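Local atomic coordinates of globin (Bacillus anthracis, PDB entry 5V3T), a protein that binds heme as a group II truncated hemoglobin and probably binds and transports oxygen at its iron. Residues Lys51-Gln56 and Gly69-Arg74. Numbering follows the deposited sequence.
Sequences KQFLTQ and GHPMLR. With HEM (protoporphyrin IX containing Fe), chain C.
The ring of F53 reaches across from helix 44-57 to P71 and L73; it packs at the porphyrin rim, L73 lies over the porphyrin face, and P71 backs the ring. With CG anti to the backbone N (chi1 -179°), the phenyl group is carried to the loop, where CE1 and CZ meet P71 and L73, while CD2 and CE2 meet a heme vinyl. P71 stands at the ring edge, CB lying 3.6 Å from F53 CE1. L73, approaching F53 from the other side of the contact, sets CD1 obliquely against F53 CZ at 3.5 Å. The same methyl rests 3.5 Å from the heme methine carbon CHD, and L73 CD2 lies over pyrrole carbon C2D at 4.0 Å. F53 CE2 to vinyl carbon CBC is modelled at 3.2 Å, tight and perhaps too short to be taken literally. Flat or branched hydrocarbon suits this buried place, where the neighbours across the contact are carbon; no hydrogen bond joins the two segments.

Away from the heme the contact thins. The extended Q56 brings NE2 3.5 Å from P71 CG, a simple touch, since that amide is hydrogen-bonded to T65. Proline, rigid and apolar, fits this partly exposed turn ahead of helix 73-76. Beyond it, H70 points away from helix 44-57 and packs on M6 of the second subunit. The arrangement is typical of the two-over-two truncated globin fold: the E helix (44-57), whose Q50 lines the cyanide pocket, meets the loop and very short F helix (73-76) of the other heme side, where L73 O accepts a hydrogen bond from H77 ND1, consistent with a globin's proximal histidine.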
ATOM      1  N   LYS A  51      12.651  -5.054   6.124  1.00 35.08           N
ATOM      2  CA  LYS A  51      13.937  -5.748   6.238  1.00 40.80           C
ATOM      3  C   LYS A  51      13.978  -6.933   5.291  1.00 38.99           C
ATOM      4  O   LYS A  51      14.994  -7.181   4.644  1.00 35.77           O
ATOM      5  CB  LYS A  51      14.183  -6.209   7.668  1.00 43.07           C
ATOM      6  CG  LYS A  51      14.365  -5.065   8.635  1.00 33.11           C
ATOM      7  CD  LYS A  51      14.316  -5.560  10.049  1.00 39.49           C
ATOM      8  CE  LYS A  51      14.388  -4.421  11.028  1.00 38.95           C
ATOM      9  NZ  LYS A  51      14.109  -4.912  12.395  1.00 40.15           N
ATOM     10  N   GLN A  52      12.865  -7.656   5.198  1.00 38.31           N
ATOM     11  CA  GLN A  52      12.773  -8.745   4.235  1.00 44.88           C
ATOM     12  C   GLN A  52      12.886  -8.199   2.821  1.00 39.16           C
ATOM     13  O   GLN A  52      13.610  -8.757   2.006  1.00 38.32           O
ATOM     14  CB  GLN A  52      11.471  -9.517   4.391  1.00 45.57           C
ATOM     15  CG  GLN A  52      11.376 -10.339   5.646  1.00 50.05           C
ATOM     16  CD  GLN A  52      10.032 -10.995   5.752  1.00 53.00           C
ATOM     17  OE1 GLN A  52       9.003 -10.350   5.519  1.00 52.75           O
ATOM     18  NE2 GLN A  52      10.019 -12.288   6.065  1.00 49.00           N
ATOM     19  N   PHE A  53      12.171  -7.114   2.525  1.00 36.99           N
ATOM     20  CA  PHE A  53      12.205  -6.570   1.170  1.00 33.21           C
ATOM     21  C   PHE A  53      13.583  -6.063   0.757  1.00 32.78           C
ATOM     22  O   PHE A  53      14.115  -6.458  -0.291  1.00 33.29           O
ATOM     23  CB  PHE A  53      11.184  -5.438   0.967  1.00 33.67           C
ATOM     24  CG  PHE A  53      11.213  -4.896  -0.427  1.00 32.36           C
ATOM     25  CD1 PHE A  53      10.606  -5.579  -1.464  1.00 41.08           C
ATOM     26  CD2 PHE A  53      11.911  -3.750  -0.718  1.00 27.69           C
ATOM     27  CE1 PHE A  53      10.677  -5.107  -2.764  1.00 33.63           C
ATOM     28  CE2 PHE A  53      11.975  -3.260  -2.020  1.00 30.53           C
ATOM     29  CZ  PHE A  53      11.362  -3.945  -3.040  1.00 35.37           C
ATOM     30  N   LEU A  54      14.186  -5.220   1.587  1.00 30.70           N
ATOM     31  CA  LEU A  54      15.493  -4.654   1.248  1.00 32.53           C
ATOM     32  C   LEU A  54      16.568  -5.723   1.113  1.00 29.79           C
ATOM     33  O   LEU A  54      17.489  -5.575   0.312  1.00 34.06           O
ATOM     34  CB  LEU A  54      15.923  -3.622   2.289  1.00 29.82           C
ATOM     35  CG  LEU A  54      15.059  -2.362   2.270  1.00 29.02           C
ATOM     36  CD1 LEU A  54      15.524  -1.354   3.323  1.00 33.19           C
ATOM     37  CD2 LEU A  54      15.076  -1.726   0.883  1.00 25.25           C
ATOM     38  N   THR A  55      16.459  -6.780   1.909  1.00 29.02           N
ATOM     39  CA  THR A  55      17.413  -7.879   1.845  1.00 34.77           C
ATOM     40  C   THR A  55      17.394  -8.487   0.449  1.00 36.45           C
ATOM     41  O   THR A  55      18.435  -8.616  -0.202  1.00 40.16           O
ATOM     42  CB  THR A  55      17.098  -8.966   2.907  1.00 35.23           C
ATOM     43  OG1 THR A  55      17.240  -8.402   4.220  1.00 35.05           O
ATOM     44  CG2 THR A  55      18.031 -10.168   2.776  1.00 39.04           C
ATOM     45  N   GLN A  56      16.197  -8.832  -0.022  1.00 33.48           N
ATOM     46  CA  GLN A  56      16.037  -9.452  -1.338  1.00 43.31           C
ATOM     47  C   GLN A  56      16.303  -8.429  -2.449  1.00 39.14           C
ATOM     48  O   GLN A  56      16.811  -8.770  -3.511  1.00 41.84           O
ATOM     49  CB  GLN A  56      14.649 -10.079  -1.453  1.00 49.34           C
ATOM     50  CG  GLN A  56      13.814  -9.562  -2.592  1.00 62.39           C
ATOM     51  CD  GLN A  56      12.542 -10.359  -2.780  1.00 55.27           C
ATOM     52  OE1 GLN A  56      12.325 -11.368  -2.103  1.00 47.33           O
ATOM     53  NE2 GLN A  56      11.682  -9.896  -3.682  1.00 49.70           N
ATOM     54  N   GLY A  69       4.837 -13.230  -1.416  1.00 56.00           N
ATOM     55  CA  GLY A  69       4.630 -13.253  -2.851  1.00 52.84           C
ATOM     56  C   GLY A  69       5.352 -12.092  -3.519  1.00 48.80           C
ATOM     57  O   GLY A  69       6.184 -11.436  -2.896  1.00 48.50           O
ATOM     58  N   HIS A  70       5.001 -11.811  -4.771  1.00 49.72           N
ATOM     59  CA  HIS A  70       5.664 -10.760  -5.541  1.00 52.12           C
ATOM     60  C   HIS A  70       5.517  -9.378  -4.886  1.00 44.37           C
ATOM     61  O   HIS A  70       4.428  -9.012  -4.434  1.00 43.69           O
ATOM     62  CB  HIS A  70       5.103 -10.740  -6.971  1.00 59.41           C
ATOM     63  CG  HIS A  70       5.468 -11.950  -7.782  1.00 71.88           C
ATOM     64  ND1 HIS A  70       4.559 -12.616  -8.578  1.00 79.79           N
ATOM     65  CD2 HIS A  70       6.639 -12.621  -7.911  1.00 71.88           C
ATOM     66  CE1 HIS A  70       5.156 -13.639  -9.167  1.00 80.77           C
ATOM     67  NE2 HIS A  70       6.418 -13.665  -8.777  1.00 80.29           N
ATOM     68  N   PRO A  71       6.613  -8.607  -4.838  1.00 40.30           N
ATOM     69  CA  PRO A  71       6.514  -7.274  -4.237  1.00 38.35           C
ATOM     70  C   PRO A  71       5.496  -6.392  -4.952  1.00 46.34           C
ATOM     71  O   PRO A  71       4.633  -5.852  -4.269  1.00 43.93           O
ATOM     72  CB  PRO A  71       7.938  -6.717  -4.363  1.00 38.26           C
ATOM     73  CG  PRO A  71       8.825  -7.946  -4.425  1.00 35.84           C
ATOM     74  CD  PRO A  71       8.009  -8.974  -5.153  1.00 43.96           C
ATOM     75  N   MET A  72       5.582  -6.280  -6.279  1.00 47.63           N
ATOM     76  CA  MET A  72       4.695  -5.416  -7.073  1.00 44.80           C
ATOM     77  C   MET A  72       4.353  -4.130  -6.324  1.00 34.06           C
ATOM     78  O   MET A  72       3.181  -3.818  -6.082  1.00 40.85           O
ATOM     79  CB  MET A  72       3.424  -6.165  -7.447  1.00 45.31           C
ATOM     80  CG  MET A  72       3.686  -7.406  -8.293  1.00 56.59           C
ATOM     81  SD  MET A  72       2.202  -8.128  -8.997  1.00 64.15           S
ATOM     82  CE  MET A  72       1.566  -6.723  -9.920  1.00 92.74           C
ATOM     83  N   LEU A  73       5.401  -3.416  -5.937  1.00 31.63           N
ATOM     84  CA  LEU A  73       5.297  -2.371  -4.932  1.00 35.09           C
ATOM     85  C   LEU A  73       4.351  -1.270  -5.335  1.00 33.65           C
ATOM     86  O   LEU A  73       3.608  -0.773  -4.490  1.00 35.46           O
ATOM     87  CB  LEU A  73       6.665  -1.780  -4.618  1.00 37.00           C
ATOM     88  CG  LEU A  73       7.505  -2.605  -3.637  1.00 38.99           C
ATOM     89  CD1 LEU A  73       8.602  -1.732  -3.070  1.00 35.97           C
ATOM     90  CD2 LEU A  73       6.634  -3.197  -2.521  1.00 35.78           C
ATOM     91  N   ARG A  74       4.378  -0.860  -6.602  1.00 40.80           N
ATOM     92  CA  ARG A  74       3.478   0.223  -7.016  1.00 40.21           C
ATOM     93  C   ARG A  74       2.041  -0.171  -6.770  1.00 40.62           C
ATOM     94  O   ARG A  74       1.235   0.643  -6.313  1.00 37.26           O
ATOM     95  CB  ARG A  74       3.647   0.583  -8.490  1.00 47.05           C
ATOM     96  CG  ARG A  74       2.600   1.620  -8.918  1.00 53.04           C
ATOM     97  CD  ARG A  74       2.710   2.082 -10.359  1.00 62.85           C
ATOM     98  NE  ARG A  74       1.629   3.014 -10.696  1.00 64.12           N
ATOM     99  CZ  ARG A  74       1.521   4.268 -10.254  1.00 66.75           C
ATOM    100  NH1 ARG A  74       0.479   5.012 -10.625  1.00 66.10           N
ATOM    101  NH2 ARG A  74       2.440   4.785  -9.446  1.00 62.94           N
TER
HETATM  102  CHA HEM C 201       4.091  -0.581   2.652  1.00 35.51           C
HETATM  103  CHB HEM C 201       4.089   4.365   2.397  1.00 35.29           C
HETATM  104  CHC HEM C 201       7.847   4.083  -0.709  1.00 29.58           C
HETATM  105  CHD HEM C 201       8.459  -0.669   0.239  1.00 36.82           C
HETATM  106  C1A HEM C 201       3.786   0.771   2.850  1.00 41.61           C
HETATM  107  C2A HEM C 201       2.705   1.284   3.677  1.00 44.81           C
HETATM  108  C3A HEM C 201       2.707   2.625   3.610  1.00 42.67           C
HETATM  109  C4A HEM C 201       3.783   3.044   2.727  1.00 39.13           C
HETATM  110  CMA HEM C 201       1.730   3.580   4.338  1.00 48.11           C
HETATM  111  CAA HEM C 201       1.741   0.407   4.512  1.00 52.51           C
HETATM  112  CBA HEM C 201       2.537  -0.326   5.593  1.00 64.02           C
HETATM  113  CGA HEM C 201       1.934  -1.679   5.862  1.00 67.50           C
HETATM  114  O1A HEM C 201       0.765  -1.901   5.454  1.00 69.41           O
HETATM  115  O2A HEM C 201       2.620  -2.530   6.487  1.00 63.10           O
HETATM  116  C1B HEM C 201       5.096   4.718   1.512  1.00 34.06           C
HETATM  117  C2B HEM C 201       5.419   6.058   1.057  1.00 32.14           C
HETATM  118  C3B HEM C 201       6.439   5.968   0.190  1.00 29.82           C
HETATM  119  C4B HEM C 201       6.814   4.571   0.063  1.00 27.74           C
HETATM  120  CMB HEM C 201       4.701   7.363   1.474  1.00 36.89           C
HETATM  121  CAB HEM C 201       7.116   7.145  -0.544  1.00 37.79           C
HETATM  122  CBB HEM C 201       7.574   7.005  -1.798  1.00 32.91           C
HETATM  123  C1C HEM C 201       8.393   2.835  -0.627  1.00 27.07           C
HETATM  124  C2C HEM C 201       9.698   2.439  -1.130  1.00 35.65           C
HETATM  125  C3C HEM C 201       9.868   1.144  -0.861  1.00 39.14           C
HETATM  126  C4C HEM C 201       8.679   0.640  -0.187  1.00 37.59           C
HETATM  127  CMC HEM C 201      10.735   3.338  -1.845  1.00 28.33           C
HETATM  128  CAC HEM C 201      11.129   0.338  -1.257  1.00 33.23           C
HETATM  129  CBC HEM C 201      11.571  -0.562  -0.391  1.00 49.49           C
HETATM  130  C1D HEM C 201       7.339  -1.067   0.975  1.00 34.01           C
HETATM  131  C2D HEM C 201       7.109  -2.426   1.417  1.00 31.39           C
HETATM  132  C3D HEM C 201       5.766  -2.414   2.154  1.00 39.12           C
HETATM  133  C4D HEM C 201       5.289  -1.039   2.104  1.00 39.16           C
HETATM  134  CMD HEM C 201       8.035  -3.640   1.190  1.00 31.77           C
HETATM  135  CAD HEM C 201       5.087  -3.629   2.814  1.00 42.59           C
HETATM  136  CBD HEM C 201       3.933  -4.068   1.916  1.00 45.00           C
HETATM  137  CGD HEM C 201       3.383  -5.397   2.366  1.00 50.03           C
HETATM  138  O1D HEM C 201       2.303  -5.389   3.006  1.00 47.38           O
HETATM  139  O2D HEM C 201       4.017  -6.457   2.093  1.00 44.58           O
HETATM  140  NA  HEM C 201       4.418   1.879   2.283  1.00 38.52           N
HETATM  141  NB  HEM C 201       5.981   3.845   0.885  1.00 30.01           N
HETATM  142  NC  HEM C 201       7.801   1.720  -0.046  1.00 33.29           N
HETATM  143  ND  HEM C 201       6.237  -0.284   1.391  1.00 29.89           N
HETATM  144 FE   HEM C 201       6.210   1.801   1.255  1.00 33.83          FE